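Local coordinates for protein leucine aminopeptidase 1 (Caenorhabditis elegans, PDB 2HC9) that removes N-terminal amino acids, preferably leucine, from peptides as a two-zinc M17 aminopeptidase and probably serves as a digestive enzyme, at residues K214-H222 with D318-K326. The protein carries 1 engineered substitution. Numbering follows the deposited sequence.
Sequences KAGFGGIYH and DIIKMLSGK
The Schellman motif that ends one helix at G216, and the N-cap of the next helix at F217, meet the type I turn M322 to G325 in the catalytic domain. L323 packs against this helix-to-helix junction. Its CG is anti to the backbone N (chi1 -173°), and chi2 (61°) turns both methyls onto one face of the F217 ring. L323 CD1 stands 4.1 Å above the ring plane, over its centre. L323 CD2 lies 4.1 Å from the ring centroid and comes closest at CE1. L323 CD1 also touches A215 O at 3.6 Å. An alanine in place of F217 would probably leave the L323 methyls without the ring face they rest on and open a gap beside L323.

The backbones also come close. L323 CA makes a CA-H...O contact with G216 O at 3.1 Å, and G218 CA makes another with K321 O at 3.3 Å. Two waters lie between the segments, one near M322 O and one near K321 O, each also within reach of G216 O.

M322 bends at chi2 and chi3, and this brings CE back to G219 CA at 3.6 Å. Further along the helix, H222 turns a ring face to I320 CG2 of strand 319-321, 4.2 Å from the imidazole centroid. I320 CD1 reaches G218 O at 3.6 Å. H222 ND1 is hydrogen-bonded to K225 NZ.

D343 of helix 337-350 ties the two segments together: OD1 accepts from L323 N, and OD2 accepts from I220 N and weakly from G219 N. Helix 218-224 also touches helix 210-215, through I220 on L212 and H222 on L213. Strand 319-321 pairs with strand 327-329, and I319 O accepts a hydrogen bond from N182 ND2 of a neighbouring subunit.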
loop_
_atom_site.group_PDB
_atom_site.type_symbol
_atom_site.label_atom_id
_atom_site.label_comp_id
_atom_site.label_asym_id
_atom_site.label_seq_id
_atom_site.Cartn_x
_atom_site.Cartn_y
_atom_site.Cartn_z
ATOM N N LYS A 214 20.139 -36.217 3.816
ATOM C CA LYS A 214 21.239 -37.161 3.550
ATOM C C LYS A 214 21.249 -37.666 2.128
ATOM O O LYS A 214 22.321 -37.880 1.575
ATOM C CB LYS A 214 21.235 -38.331 4.521
ATOM C CG LYS A 214 21.396 -37.891 5.962
ATOM C CD LYS A 214 21.608 -39.102 6.874
ATOM C CE LYS A 214 21.705 -38.694 8.331
ATOM N NZ LYS A 214 20.374 -38.303 8.855
ATOM N N ALA A 215 20.066 -37.857 1.535
ATOM C CA ALA A 215 19.948 -38.374 0.162
ATOM C C ALA A 215 20.111 -37.303 -0.928
ATOM O O ALA A 215 20.102 -37.622 -2.133
ATOM C CB ALA A 215 18.599 -39.119 -0.035
ATOM N N GLY A 216 20.229 -36.046 -0.514
ATOM C CA GLY A 216 20.528 -34.958 -1.427
ATOM C C GLY A 216 19.303 -34.235 -1.962
ATOM O O GLY A 216 19.428 -33.473 -2.908
ATOM N N PHE A 217 18.119 -34.472 -1.376
ATOM C CA PHE A 217 16.899 -33.795 -1.812
ATOM C C PHE A 217 16.846 -32.384 -1.200
ATOM O O PHE A 217 15.980 -32.095 -0.354
ATOM C CB PHE A 217 15.639 -34.556 -1.375
ATOM C CG PHE A 217 15.409 -35.868 -2.111
ATOM C CD1 PHE A 217 14.484 -35.944 -3.144
ATOM C CD2 PHE A 217 16.057 -37.034 -1.705
ATOM C CE1 PHE A 217 14.238 -37.164 -3.793
ATOM C CE2 PHE A 217 15.828 -38.250 -2.362
ATOM C CZ PHE A 217 14.923 -38.311 -3.402
ATOM N N GLY A 218 17.737 -31.504 -1.648
ATOM C CA GLY A 218 17.868 -30.200 -0.997
ATOM C C GLY A 218 16.612 -29.350 -1.124
ATOM O O GLY A 218 16.260 -28.621 -0.194
ATOM N N GLY A 219 15.935 -29.431 -2.275
ATOM C CA GLY A 219 14.704 -28.674 -2.471
ATOM C C GLY A 219 13.630 -29.115 -1.499
ATOM O O GLY A 219 13.070 -28.288 -0.783
ATOM N N ILE A 220 13.332 -30.414 -1.482
ATOM C CA ILE A 220 12.247 -30.929 -0.626
ATOM C C ILE A 220 12.601 -30.690 0.849
ATOM O O ILE A 220 11.771 -30.206 1.614
ATOM C CB ILE A 220 11.987 -32.422 -0.877
ATOM C CG1 ILE A 220 11.764 -32.632 -2.388
ATOM C CG2 ILE A 220 10.766 -32.894 -0.064
ATOM C CD1 ILE A 220 11.239 -34.069 -2.741
ATOM N N TYR A 221 13.838 -31.006 1.230
ATOM C CA TYR A 221 14.250 -30.880 2.626
ATOM C C TYR A 221 14.235 -29.430 3.096
ATOM O O TYR A 221 13.666 -29.113 4.144
ATOM C CB TYR A 221 15.651 -31.458 2.862
ATOM C CG TYR A 221 16.064 -31.313 4.308
ATOM C CD1 TYR A 221 16.880 -30.243 4.726
ATOM C CD2 TYR A 221 15.606 -32.212 5.276
ATOM C CE1 TYR A 221 17.269 -30.111 6.074
ATOM C CE2 TYR A 221 15.982 -32.080 6.608
ATOM C CZ TYR A 221 16.805 -31.020 7.001
ATOM O OH TYR A 221 17.170 -30.878 8.328
ATOM N N HIS A 222 14.916 -28.556 2.354
ATOM C CA HIS A 222 15.067 -27.197 2.862
ATOM C C HIS A 222 13.758 -26.411 2.896
ATOM O O HIS A 222 13.522 -25.632 3.813
ATOM C CB HIS A 222 16.245 -26.469 2.184
ATOM C CG HIS A 222 17.572 -27.058 2.577
ATOM N ND1 HIS A 222 18.090 -26.942 3.853
ATOM C CD2 HIS A 222 18.451 -27.819 1.880
ATOM C CE1 HIS A 222 19.248 -27.585 3.914
ATOM N NE2 HIS A 222 19.483 -28.139 2.732
ATOM N N ASP A 318 19.633 -17.438 0.805
ATOM C CA ASP A 318 20.157 -18.796 1.054
ATOM C C ASP A 318 20.469 -19.476 -0.280
ATOM O O ASP A 318 19.722 -19.325 -1.243
ATOM C CB ASP A 318 19.143 -19.675 1.778
ATOM C CG ASP A 318 19.081 -19.425 3.281
ATOM O OD1 ASP A 318 19.824 -18.565 3.833
ATOM O OD2 ASP A 318 18.249 -20.108 3.912
ATOM N N ILE A 319 21.566 -20.226 -0.335
ATOM C CA ILE A 319 21.873 -21.026 -1.528
ATOM C C ILE A 319 21.879 -22.492 -1.111
ATOM O O ILE A 319 22.576 -22.868 -0.147
ATOM C CB ILE A 319 23.261 -20.664 -2.144
ATOM C CG1 ILE A 319 23.246 -19.195 -2.611
ATOM C CG2 ILE A 319 23.555 -21.611 -3.374
ATOM C CD1 ILE A 319 24.638 -18.665 -3.056
ATOM N N ILE A 320 21.084 -23.300 -1.810
ATOM C CA ILE A 320 21.008 -24.742 -1.527
ATOM C C ILE A 320 21.433 -25.578 -2.749
ATOM O O ILE A 320 21.413 -25.088 -3.887
ATOM C CB ILE A 320 19.565 -25.130 -1.043
ATOM C CG1 ILE A 320 18.519 -24.866 -2.155
ATOM C CG2 ILE A 320 19.277 -24.407 0.297
ATOM C CD1 ILE A 320 17.154 -25.498 -1.850
ATOM N N LYS A 321 21.816 -26.833 -2.498
ATOM C CA LYS A 321 22.139 -27.765 -3.583
ATOM C C LYS A 321 20.960 -28.724 -3.756
ATOM O O LYS A 321 20.509 -29.382 -2.792
ATOM C CB LYS A 321 23.441 -28.521 -3.277
ATOM C CG LYS A 321 23.881 -29.465 -4.420
ATOM C CD LYS A 321 25.321 -29.984 -4.228
ATOM C CE LYS A 321 26.299 -28.944 -4.811
ATOM N NZ LYS A 321 27.730 -29.384 -4.918
ATOM N N MET A 322 20.466 -28.780 -4.980
ATOM C CA MET A 322 19.271 -29.544 -5.332
ATOM C C MET A 322 19.672 -31.015 -5.550
ATOM O O MET A 322 20.870 -31.337 -5.613
ATOM C CB MET A 322 18.672 -28.972 -6.620
ATOM C CG MET A 322 18.408 -27.468 -6.558
ATOM S SD MET A 322 17.329 -26.971 -5.190
ATOM C CE MET A 322 15.775 -27.583 -5.778
ATOM N N LEU A 323 18.679 -31.895 -5.668
ATOM C CA LEU A 323 18.976 -33.314 -5.956
ATOM C C LEU A 323 19.845 -33.454 -7.229
ATOM O O LEU A 323 20.704 -34.336 -7.320
ATOM C CB LEU A 323 17.677 -34.099 -6.104
ATOM C CG LEU A 323 17.825 -35.617 -6.251
ATOM C CD1 LEU A 323 18.507 -36.234 -5.003
ATOM C CD2 LEU A 323 16.440 -36.273 -6.544
ATOM N N SER A 324 19.640 -32.551 -8.182
ATOM C CA SER A 324 20.345 -32.555 -9.485
ATOM C C SER A 324 21.850 -32.272 -9.343
ATOM O O SER A 324 22.621 -32.491 -10.295
ATOM C CB SER A 324 19.729 -31.493 -10.399
ATOM O OG SER A 324 20.016 -30.191 -9.895
ATOM N N GLY A 325 22.245 -31.768 -8.180
ATOM C CA GLY A 325 23.613 -31.299 -7.971
ATOM C C GLY A 325 23.787 -29.817 -8.284
ATOM O O GLY A 325 24.822 -29.245 -7.947
ATOM N N LYS A 326 22.797 -29.200 -8.942
ATOM C CA LYS A 326 22.870 -27.756 -9.268
ATOM C C LYS A 326 22.540 -26.889 -8.042
ATOM O O LYS A 326 21.804 -27.326 -7.149
ATOM C CB LYS A 326 21.919 -27.398 -10.419
ATOM C CG LYS A 326 22.452 -27.944 -11.760
ATOM C CD LYS A 326 21.448 -27.751 -12.878
ATOM C CE LYS A 326 22.022 -28.299 -14.195
ATOM N NZ LYS A 326 23.342 -27.663 -14.562
HETATM O O HOH W 1 22.426 -33.008 -4.118
HETATM O O HOH W 2 21.474 -31.312 -1.270
#